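Local coordinates for uncharacterized protein YLR132C (Kluyveromyces marxianus, PDB 6PGL) that probably acts as a nuclease of the 2H phosphoesterase clan, likely a U6 snRNA phosphodiesterase, and binds uridine monophosphate between two antiparallel sheets, at residues G10-E15 and V61-T66; V117-P122 and L153-G158; M67-E72 and Y137-P142. All blocks are in the same frame, centred on the assembly; numbering follows the deposited sequence.

Contacts 1 and 2 each join two neighbouring antiparallel strands, contact 1 in the sheet holding strands 9-16 and 59-68, contact 2 in the sheet holding strands 112-119 and 154-161. Their centres lie about 13 Å apart, they touch where V61 meets V155 and L119, and both bind the same UMP molecule, so the nucleotide phosphate sits where the two sheets come together. Contact 3, its centre about 14 Å from that of contact 1 and about 26 Å from that of contact 2, continues strand 59-68 beyond contact 1. Along the chain contact 1 closes before the other two, whose segments alternate; helix 121-137 runs from contact 2 to the loop of contact 3.

Contact 1: residues G10-E15 and V61-T66; sequences GFLFLE and VSLSET. With U5P (uridine-5'-monophosphate), chain E.
F11 lays the edge of its ring along the chain from S62 to S64, with CE2 3.1 Å from the O of S64 and CZ 3.3 Å from the OG of S62. The setting is an antiparallel strand pair from one of the two sheets of a 2H phosphoesterase fold, and S62 closes the H60-V61-S62 form of its HxS motif. Small and hydroxylated, S62 turns OG to the phosphate of UMP; the modelled separation of OG from O1P, 2.4 Å, is very short and its exact value doubtful, but the bond agrees with the role of this serine in binding UMP.

Past the S62 pair the two chains are joined through a side chain, that of S64. Its OG lies between its own backbone N and carbonyl carbon (chi1 74°), where it accepts a nearly straight bond of 3.0 Å from L12 N and donates to E65 O at 2.9 Å. With an alanine in place of S64, the buried L12 N would probably be left without this acceptor and the E65 carbonyl without its donor.

Leucines and a valine make up most of the side turned to helix 121-137 and strands 204-209 and 94-99, as suits a buried face. L63 CD1 fits between two leucines, 4.0 Å from L12 CD2 and 3.9 Å from L14 CG. V61, compact and beta-branched, lies side by side with L14, and the backbones there are joined both ways, the L14 N meeting the V61 O at 2.8 Å.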
loop_
_atom_site.group_PDB
_atom_site.type_symbol
_atom_site.label_atom_id
_atom_site.label_comp_id
_atom_site.label_asym_id
_atom_site.label_seq_id
_atom_site.Cartn_x
_atom_site.Cartn_y
_atom_site.Cartn_z
ATOM N N GLY A 10 12.652 -9.292 -3.031
ATOM C CA GLY A 10 12.682 -7.856 -3.210
ATOM C C GLY A 10 11.275 -7.340 -3.411
ATOM O O GLY A 10 10.380 -8.071 -3.826
ATOM N N PHE A 11 11.078 -6.064 -3.075
ATOM C CA PHE A 11 9.755 -5.453 -3.164
ATOM C C PHE A 11 9.978 -3.953 -3.333
ATOM O O PHE A 11 10.796 -3.382 -2.615
ATOM C CB PHE A 11 8.923 -5.788 -1.902
ATOM C CG PHE A 11 7.716 -4.924 -1.707
ATOM C CD1 PHE A 11 7.749 -3.858 -0.821
ATOM C CD2 PHE A 11 6.545 -5.170 -2.407
ATOM C CE1 PHE A 11 6.639 -3.035 -0.637
ATOM C CE2 PHE A 11 5.406 -4.351 -2.225
ATOM C CZ PHE A 11 5.457 -3.287 -1.332
ATOM N N LEU A 12 9.305 -3.325 -4.301
ATOM C CA LEU A 12 9.492 -1.905 -4.595
ATOM C C LEU A 12 8.290 -1.104 -4.112
ATOM O O LEU A 12 7.153 -1.565 -4.216
ATOM C CB LEU A 12 9.688 -1.699 -6.093
ATOM C CG LEU A 12 10.260 -0.374 -6.562
ATOM C CD1 LEU A 12 11.771 -0.321 -6.312
ATOM C CD2 LEU A 12 9.942 -0.173 -8.053
ATOM N N PHE A 13 8.534 0.105 -3.599
ATOM C CA PHE A 13 7.421 0.888 -3.096
ATOM C C PHE A 13 7.795 2.367 -3.039
ATOM O O PHE A 13 8.966 2.740 -3.134
ATOM C CB PHE A 13 6.928 0.365 -1.713
ATOM C CG PHE A 13 7.948 0.476 -0.578
ATOM C CD1 PHE A 13 8.980 -0.437 -0.446
ATOM C CD2 PHE A 13 7.842 1.501 0.364
ATOM C CE1 PHE A 13 9.907 -0.345 0.612
ATOM C CE2 PHE A 13 8.769 1.609 1.421
ATOM C CZ PHE A 13 9.802 0.685 1.540
ATOM N N LEU A 14 6.764 3.211 -2.909
ATOM C CA LEU A 14 6.946 4.617 -2.578
ATOM C C LEU A 14 6.710 4.806 -1.086
ATOM O O LEU A 14 5.766 4.257 -0.527
ATOM C CB LEU A 14 5.970 5.510 -3.358
ATOM C CG LEU A 14 6.109 5.580 -4.881
ATOM C CD1 LEU A 14 4.971 6.361 -5.481
ATOM C CD2 LEU A 14 7.425 6.233 -5.251
ATOM N N GLU A 15 7.550 5.605 -0.448
ATOM C CA GLU A 15 7.368 5.908 0.961
ATOM C C GLU A 15 6.703 7.273 1.112
ATOM O O GLU A 15 7.124 8.253 0.489
ATOM C CB GLU A 15 8.706 5.877 1.682
ATOM C CG GLU A 15 8.575 6.250 3.109
ATOM C CD GLU A 15 9.893 6.239 3.788
ATOM O OE1 GLU A 15 10.202 5.218 4.431
ATOM O OE2 GLU A 15 10.632 7.235 3.637
ATOM N N VAL A 61 2.951 3.361 -1.321
ATOM C CA VAL A 61 2.356 2.820 -2.537
ATOM C C VAL A 61 3.192 1.600 -2.911
ATOM O O VAL A 61 4.367 1.740 -3.259
ATOM C CB VAL A 61 2.314 3.848 -3.690
ATOM C CG1 VAL A 61 1.557 3.268 -4.929
ATOM C CG2 VAL A 61 1.695 5.156 -3.248
ATOM N N SER A 62 2.598 0.406 -2.861
ATOM C CA SER A 62 3.277 -0.766 -3.388
ATOM C C SER A 62 3.435 -0.623 -4.894
ATOM O O SER A 62 2.515 -0.164 -5.585
ATOM C CB SER A 62 2.509 -2.056 -3.088
ATOM O OG SER A 62 2.318 -2.265 -1.695
ATOM N N LEU A 63 4.622 -0.967 -5.399
ATOM C CA LEU A 63 4.885 -0.899 -6.824
ATOM C C LEU A 63 5.230 -2.245 -7.446
ATOM O O LEU A 63 5.460 -2.306 -8.655
ATOM C CB LEU A 63 6.014 0.104 -7.118
ATOM C CG LEU A 63 5.753 1.565 -6.710
ATOM C CD1 LEU A 63 7.043 2.399 -6.888
ATOM C CD2 LEU A 63 4.571 2.220 -7.455
ATOM N N SER A 64 5.358 -3.300 -6.649
ATOM C CA SER A 64 5.638 -4.626 -7.170
ATOM C C SER A 64 5.015 -5.620 -6.211
ATOM O O SER A 64 4.731 -5.300 -5.058
ATOM C CB SER A 64 7.147 -4.903 -7.311
ATOM O OG SER A 64 7.714 -5.115 -6.028
ATOM N N GLU A 65 4.742 -6.806 -6.729
ATOM C CA GLU A 65 4.484 -7.982 -5.919
ATOM C C GLU A 65 5.747 -8.339 -5.126
ATOM O O GLU A 65 6.831 -7.766 -5.327
ATOM C CB GLU A 65 4.071 -9.143 -6.836
ATOM C CG GLU A 65 5.163 -9.483 -7.841
ATOM C CD GLU A 65 4.697 -10.259 -9.084
ATOM O OE1 GLU A 65 5.169 -11.412 -9.289
ATOM O OE2 GLU A 65 3.885 -9.707 -9.866
ATOM N N THR A 66 5.602 -9.299 -4.215
ATOM C CA THR A 66 6.759 -9.942 -3.609
ATOM C C THR A 66 7.524 -10.706 -4.683
ATOM O O THR A 66 6.971 -11.618 -5.302
ATOM C CB THR A 66 6.303 -10.900 -2.511
ATOM O OG1 THR A 66 5.574 -10.177 -1.521
ATOM C CG2 THR A 66 7.489 -11.554 -1.847
HETATM N N1 U5P E . -4.352 -6.370 -2.556
HETATM C C2 U5P E . -5.544 -6.974 -3.046
HETATM N N3 U5P E . -5.959 -6.717 -4.289
HETATM C C4 U5P E . -5.266 -5.909 -5.083
HETATM C C5 U5P E . -4.090 -5.316 -4.632
HETATM C C6 U5P E . -3.640 -5.567 -3.345
HETATM O O2 U5P E . -6.246 -7.741 -2.335
HETATM O O4 U5P E . -5.704 -5.700 -6.235
HETATM C "C1'" U5P E . -3.888 -6.661 -1.191
HETATM C "C2'" U5P E . -2.399 -6.959 -1.103
HETATM O "O2'" U5P E . -2.148 -8.312 -1.399
HETATM C "C3'" U5P E . -2.071 -6.573 0.338
HETATM C "C4'" U5P E . -3.129 -5.521 0.696
HETATM O "O3'" U5P E . -2.231 -7.721 1.169
HETATM O "O4'" U5P E . -4.106 -5.532 -0.376
HETATM C "C5'" U5P E . -2.606 -4.116 0.893
HETATM O "O5'" U5P E . -1.480 -3.845 0.065
HETATM P P U5P E . -0.656 -2.486 0.204
HETATM O O1P U5P E . -0.047 -2.299 -1.150
HETATM O O2P U5P E . -1.665 -1.420 0.585
HETATM O O3P U5P E . 0.384 -2.809 1.240
#

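Contact 2: residues V117-P122 and L153-G158; sequences VGLSEP and LHVSFG. Unlike the reference sequence in segment 117-122: P122 (reference Gln). With U5P (uridine-5'-monophosphate), chain E.
L119 drives CD1 against V155 CG2, 4.0 Å away, on the close-packed face of this strand pair, where V117 CG2 also reaches F157 CE2 at 3.8 Å. Branched aliphatic groups and one aromatic ring suit this side, since L98 and strand 59-68 press on it from beyond. G118, lacking a side chain, lets the strands approach closely: its CA comes within 4.0 Å of H154 CB. Three backbone bonds join the strands, among them L119 N to L153 O at 3.1 Å. The second HxS motif of the 2H fold, H154-V155-S156, opens strand 154-161, and beyond it F157 and G158 both face L115 in a classic beta bulge.

On the opposite face the same strand is turned to the nucleotide. A chi1 of 68° carries the H154 ring off the strand pair, while N152 O takes ND1 and fixes the ring's rotation. Its NE2 donates to UMP O2P at 2.6 Å, bent to 138°, and S156 OG gives the same oxygen a second bond of 2.8 Å. The loose part is the far end of 117-122, which leaves the other strand: S120, at the N-cap position of helix 121-137, makes a weak bond to A123 N, and E121 lies exposed to solvent.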
loop_
_atom_site.group_PDB
_atom_site.type_symbol
_atom_site.label_atom_id
_atom_site.label_comp_id
_atom_site.label_asym_id
_atom_site.label_seq_id
_atom_site.Cartn_x
_atom_site.Cartn_y
_atom_site.Cartn_z
ATOM N N VAL A 117 -7.621 4.025 -0.530
ATOM C CA VAL A 117 -8.111 4.870 -1.609
ATOM C C VAL A 117 -7.175 4.672 -2.793
ATOM O O VAL A 117 -5.955 4.624 -2.621
ATOM C CB VAL A 117 -8.170 6.368 -1.201
ATOM C CG1 VAL A 117 -8.794 7.184 -2.327
ATOM C CG2 VAL A 117 -8.957 6.589 0.140
ATOM N N GLY A 118 -7.743 4.561 -4.002
ATOM C CA GLY A 118 -6.921 4.349 -5.183
ATOM C C GLY A 118 -6.181 5.610 -5.600
ATOM O O GLY A 118 -6.582 6.722 -5.265
ATOM N N LEU A 119 -5.074 5.428 -6.340
ATOM C CA LEU A 119 -4.307 6.565 -6.851
ATOM C C LEU A 119 -5.072 7.260 -7.970
ATOM O O LEU A 119 -5.758 6.614 -8.766
ATOM C CB LEU A 119 -2.933 6.113 -7.370
ATOM C CG LEU A 119 -1.700 6.417 -6.496
ATOM C CD1 LEU A 119 -1.767 5.618 -5.163
ATOM C CD2 LEU A 119 -0.390 6.114 -7.222
ATOM N N SER A 120 -4.952 8.587 -8.036
ATOM C CA SER A 120 -5.609 9.338 -9.103
ATOM C C SER A 120 -5.063 8.928 -10.470
ATOM O O SER A 120 -3.997 8.311 -10.597
ATOM C CB SER A 120 -5.426 10.837 -8.897
ATOM O OG SER A 120 -4.085 11.187 -9.197
ATOM N N GLU A 121 -5.825 9.242 -11.512
ATOM C CA GLU A 121 -5.387 8.845 -12.847
ATOM C C GLU A 121 -4.025 9.422 -13.230
ATOM O O GLU A 121 -3.176 8.657 -13.716
ATOM C CB GLU A 121 -6.466 9.208 -13.869
ATOM C CG GLU A 121 -6.119 8.715 -15.241
ATOM C CD GLU A 121 -7.240 8.953 -16.231
ATOM O OE1 GLU A 121 -8.207 9.684 -15.893
ATOM O OE2 GLU A 121 -7.132 8.419 -17.348
ATOM N N PRO A 122 -3.734 10.714 -13.052
ATOM C CA PRO A 122 -2.390 11.198 -13.433
ATOM C C PRO A 122 -1.261 10.571 -12.631
ATOM O O PRO A 122 -0.167 10.373 -13.174
ATOM C CB PRO A 122 -2.473 12.714 -13.188
ATOM C CG PRO A 122 -3.917 13.025 -13.171
ATOM C CD PRO A 122 -4.595 11.823 -12.599
ATOM N N LEU A 153 -3.188 0.318 -8.058
ATOM C CA LEU A 153 -2.373 1.236 -7.277
ATOM C C LEU A 153 -3.244 1.946 -6.256
ATOM O O LEU A 153 -4.324 2.447 -6.590
ATOM C CB LEU A 153 -1.701 2.255 -8.188
ATOM C CG LEU A 153 -0.626 1.688 -9.107
ATOM C CD1 LEU A 153 -0.146 2.813 -10.052
ATOM C CD2 LEU A 153 0.518 1.108 -8.265
ATOM N N HIS A 154 -2.770 1.999 -5.011
ATOM C CA HIS A 154 -3.571 2.560 -3.939
ATOM C C HIS A 154 -2.657 2.879 -2.757
ATOM O O HIS A 154 -1.508 2.431 -2.688
ATOM C CB HIS A 154 -4.656 1.566 -3.519
ATOM C CG HIS A 154 -4.090 0.356 -2.851
ATOM N ND1 HIS A 154 -3.642 -0.742 -3.558
ATOM C CD2 HIS A 154 -3.833 0.100 -1.546
ATOM C CE1 HIS A 154 -3.144 -1.632 -2.709
ATOM N NE2 HIS A 154 -3.249 -1.144 -1.482
ATOM N N VAL A 155 -3.199 3.641 -1.811
ATOM C CA VAL A 155 -2.597 3.845 -0.498
ATOM C C VAL A 155 -3.561 3.274 0.537
ATOM O O VAL A 155 -4.739 3.637 0.548
ATOM C CB VAL A 155 -2.342 5.337 -0.210
ATOM C CG1 VAL A 155 -1.832 5.508 1.222
ATOM C CG2 VAL A 155 -1.334 5.953 -1.226
ATOM N N SER A 156 -3.068 2.388 1.410
ATOM C CA SER A 156 -3.864 1.934 2.547
ATOM C C SER A 156 -3.689 2.873 3.728
ATOM O O SER A 156 -2.569 3.297 4.041
ATOM C CB SER A 156 -3.470 0.522 2.974
ATOM O OG SER A 156 -3.832 -0.387 1.952
ATOM N N PHE A 157 -4.810 3.181 4.399
ATOM C CA PHE A 157 -4.794 4.110 5.514
ATOM C C PHE A 157 -5.091 3.464 6.866
ATOM O O PHE A 157 -4.662 4.002 7.895
ATOM C CB PHE A 157 -5.804 5.243 5.252
ATOM C CG PHE A 157 -5.384 6.162 4.121
ATOM C CD1 PHE A 157 -4.411 7.114 4.331
ATOM C CD2 PHE A 157 -5.940 6.040 2.859
ATOM C CE1 PHE A 157 -4.002 7.963 3.303
ATOM C CE2 PHE A 157 -5.542 6.892 1.823
ATOM C CZ PHE A 157 -4.576 7.869 2.062
ATOM N N GLY A 158 -5.788 2.326 6.892
ATOM C CA GLY A 158 -6.079 1.639 8.142
ATOM C C GLY A 158 -6.226 0.162 7.853
ATOM O O GLY A 158 -6.386 -0.247 6.695
HETATM N N1 U5P E . -4.352 -6.370 -2.556
HETATM C C2 U5P E . -5.544 -6.974 -3.046
HETATM N N3 U5P E . -5.959 -6.717 -4.289
HETATM C C4 U5P E . -5.266 -5.909 -5.083
HETATM C C5 U5P E . -4.090 -5.316 -4.632
HETATM C C6 U5P E . -3.640 -5.567 -3.345
HETATM O O2 U5P E . -6.246 -7.741 -2.335
HETATM O O4 U5P E . -5.704 -5.700 -6.235
HETATM C "C1'" U5P E . -3.888 -6.661 -1.191
HETATM C "C2'" U5P E . -2.399 -6.959 -1.103
HETATM O "O2'" U5P E . -2.148 -8.312 -1.399
HETATM C "C3'" U5P E . -2.071 -6.573 0.338
HETATM C "C4'" U5P E . -3.129 -5.521 0.696
HETATM O "O3'" U5P E . -2.231 -7.721 1.169
HETATM O "O4'" U5P E . -4.106 -5.532 -0.376
HETATM C "C5'" U5P E . -2.606 -4.116 0.893
HETATM O "O5'" U5P E . -1.480 -3.845 0.065
HETATM P P U5P E . -0.656 -2.486 0.204
HETATM O O1P U5P E . -0.047 -2.299 -1.150
HETATM O O2P U5P E . -1.665 -1.420 0.585
HETATM O O3P U5P E . 0.384 -2.809 1.240
#

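Contact 3: residues M67-E72 and Y137-P142; sequences MMFANE and YKPRSP
The F69 ring carries P139 on one face: the proline CG stands 3.9 Å from the ring centroid and only 14° off the normal, a CH-pi contact that suits a rigid ring with polarised C-H groups. At the edge of the same aromatic ring, CE2 meets the Y137 O at 3.7 Å. F69 also packs on L75 and M79 of helix 72-87.

P139 also touches the neighbouring backbone and side chains: its CG lies 3.2 Å from the M68 O, and its CD 3.7 Å from M67 CB. The supple M67 chain crosses K138 at about a right angle, its SD 3.6 Å from K138 CB. K138 therefore uses its aliphatic root here; with the rest extended, its ammonium leaves the contact to form salt bridges with E135 and E65.

No direct hydrogen bond joins the two segments. A water does so instead, accepting from M68 N at 3.0 Å and donating to S141 O at 2.9 Å, so the backbone N of M68 has a partner although no direct bond from the other segment reaches it.

K138 and P139 are the first residues past helix 121-137, and they close over the point where strand 59-68 gives way to helix 72-87. The arrangement is a proline CH-pi packing against F69 at a strand-to-helix junction, whose helix begins with N71 as N-cap, its OD1 accepting from E74 N.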
loop_
_atom_site.group_PDB
_atom_site.type_symbol
_atom_site.label_atom_id
_atom_site.label_comp_id
_atom_site.label_asym_id
_atom_site.label_seq_id
_atom_site.Cartn_x
_atom_site.Cartn_y
_atom_site.Cartn_z
ATOM N N MET A 67 8.777 -10.306 -4.935
ATOM C CA MET A 67 9.614 -10.859 -5.998
ATOM C C MET A 67 10.695 -11.761 -5.409
ATOM O O MET A 67 11.607 -11.282 -4.717
ATOM C CB MET A 67 10.242 -9.740 -6.821
ATOM C CG MET A 67 9.216 -8.922 -7.566
ATOM S SD MET A 67 10.029 -7.637 -8.519
ATOM C CE MET A 67 10.823 -6.712 -7.209
ATOM N N MET A 68 10.610 -13.064 -5.687
ATOM C CA MET A 68 11.581 -14.029 -5.172
ATOM C C MET A 68 12.581 -14.412 -6.259
ATOM O O MET A 68 12.239 -15.120 -7.209
ATOM C CB MET A 68 10.914 -15.281 -4.617
ATOM C CG MET A 68 11.962 -16.187 -3.988
ATOM S SD MET A 68 11.329 -17.478 -2.933
ATOM C CE MET A 68 10.396 -16.553 -1.714
ATOM N N PHE A 69 13.819 -13.962 -6.101
ATOM C CA PHE A 69 14.889 -14.193 -7.053
ATOM C C PHE A 69 15.571 -15.520 -6.735
ATOM O O PHE A 69 15.282 -16.166 -5.723
ATOM C CB PHE A 69 15.876 -13.019 -7.031
ATOM C CG PHE A 69 15.255 -11.713 -7.459
ATOM C CD1 PHE A 69 14.583 -10.915 -6.549
ATOM C CD2 PHE A 69 15.317 -11.307 -8.784
ATOM C CE1 PHE A 69 13.985 -9.724 -6.944
ATOM C CE2 PHE A 69 14.697 -10.115 -9.197
ATOM C CZ PHE A 69 14.045 -9.322 -8.269
ATOM N N ALA A 70 16.456 -15.951 -7.642
ATOM C CA ALA A 70 17.070 -17.272 -7.520
ATOM C C ALA A 70 17.997 -17.359 -6.316
ATOM O O ALA A 70 18.117 -18.421 -5.694
ATOM C CB ALA A 70 17.826 -17.613 -8.798
ATOM N N ASN A 71 18.716 -16.284 -6.014
ATOM C CA ASN A 71 19.579 -16.235 -4.844
ATOM C C ASN A 71 19.716 -14.772 -4.465
ATOM O O ASN A 71 19.172 -13.886 -5.133
ATOM C CB ASN A 71 20.930 -16.965 -5.064
ATOM C CG ASN A 71 21.868 -16.246 -6.051
ATOM O OD1 ASN A 71 21.635 -15.097 -6.428
ATOM N ND2 ASN A 71 22.947 -16.931 -6.457
ATOM N N GLU A 72 20.436 -14.527 -3.376
ATOM C CA GLU A 72 20.593 -13.166 -2.871
ATOM C C GLU A 72 21.378 -12.273 -3.829
ATOM O O GLU A 72 21.076 -11.079 -3.954
ATOM C CB GLU A 72 21.288 -13.226 -1.517
ATOM C CG GLU A 72 21.654 -11.885 -0.960
ATOM C CD GLU A 72 22.384 -12.018 0.358
ATOM O OE1 GLU A 72 23.546 -12.499 0.362
ATOM O OE2 GLU A 72 21.775 -11.669 1.390
ATOM N N TYR A 137 12.259 -6.782 -14.939
ATOM C CA TYR A 137 13.240 -7.484 -14.125
ATOM C C TYR A 137 12.645 -8.477 -13.132
ATOM O O TYR A 137 13.403 -9.222 -12.510
ATOM C CB TYR A 137 14.094 -6.465 -13.357
ATOM C CG TYR A 137 15.042 -5.702 -14.240
ATOM C CD1 TYR A 137 16.170 -6.308 -14.762
ATOM C CD2 TYR A 137 14.781 -4.390 -14.593
ATOM C CE1 TYR A 137 17.036 -5.620 -15.588
ATOM C CE2 TYR A 137 15.635 -3.695 -15.425
ATOM C CZ TYR A 137 16.764 -4.312 -15.915
ATOM O OH TYR A 137 17.623 -3.612 -16.753
ATOM N N LYS A 138 11.326 -8.567 -13.009
ATOM C CA LYS A 138 10.783 -9.425 -11.967
ATOM C C LYS A 138 10.924 -10.909 -12.328
ATOM O O LYS A 138 10.924 -11.279 -13.506
ATOM C CB LYS A 138 9.326 -9.064 -11.698
ATOM C CG LYS A 138 8.372 -9.374 -12.802
ATOM C CD LYS A 138 6.938 -9.105 -12.342
ATOM C CE LYS A 138 5.968 -9.993 -13.111
ATOM N NZ LYS A 138 4.529 -9.606 -12.894
ATOM N N PRO A 139 11.045 -11.781 -11.327
ATOM C CA PRO A 139 11.139 -13.216 -11.620
ATOM C C PRO A 139 9.883 -13.694 -12.330
ATOM O O PRO A 139 8.779 -13.202 -12.087
ATOM C CB PRO A 139 11.283 -13.855 -10.235
ATOM C CG PRO A 139 11.843 -12.761 -9.375
ATOM C CD PRO A 139 11.218 -11.497 -9.892
ATOM N N ARG A 140 10.053 -14.696 -13.189
ATOM C CA ARG A 140 8.926 -15.194 -13.960
ATOM C C ARG A 140 8.020 -16.128 -13.168
ATOM O O ARG A 140 6.867 -16.315 -13.566
ATOM C CB ARG A 140 9.437 -15.909 -15.215
ATOM N N SER A 141 8.503 -16.724 -12.078
ATOM C CA SER A 141 7.660 -17.556 -11.227
ATOM C C SER A 141 7.214 -16.753 -10.015
ATOM O O SER A 141 8.036 -16.486 -9.126
ATOM C CB SER A 141 8.398 -18.814 -10.788
ATOM O OG SER A 141 9.735 -18.498 -10.454
ATOM N N PRO A 142 5.954 -16.346 -9.927
ATOM C CA PRO A 142 5.523 -15.514 -8.803
ATOM C C PRO A 142 5.309 -16.314 -7.530
ATOM O O PRO A 142 4.979 -17.499 -7.558
ATOM C CB PRO A 142 4.197 -14.929 -9.296
ATOM C CG PRO A 142 3.657 -15.992 -10.204
ATOM C CD PRO A 142 4.846 -16.656 -10.849
HETATM O O HOH W 1 8.545 -14.060 -7.575
#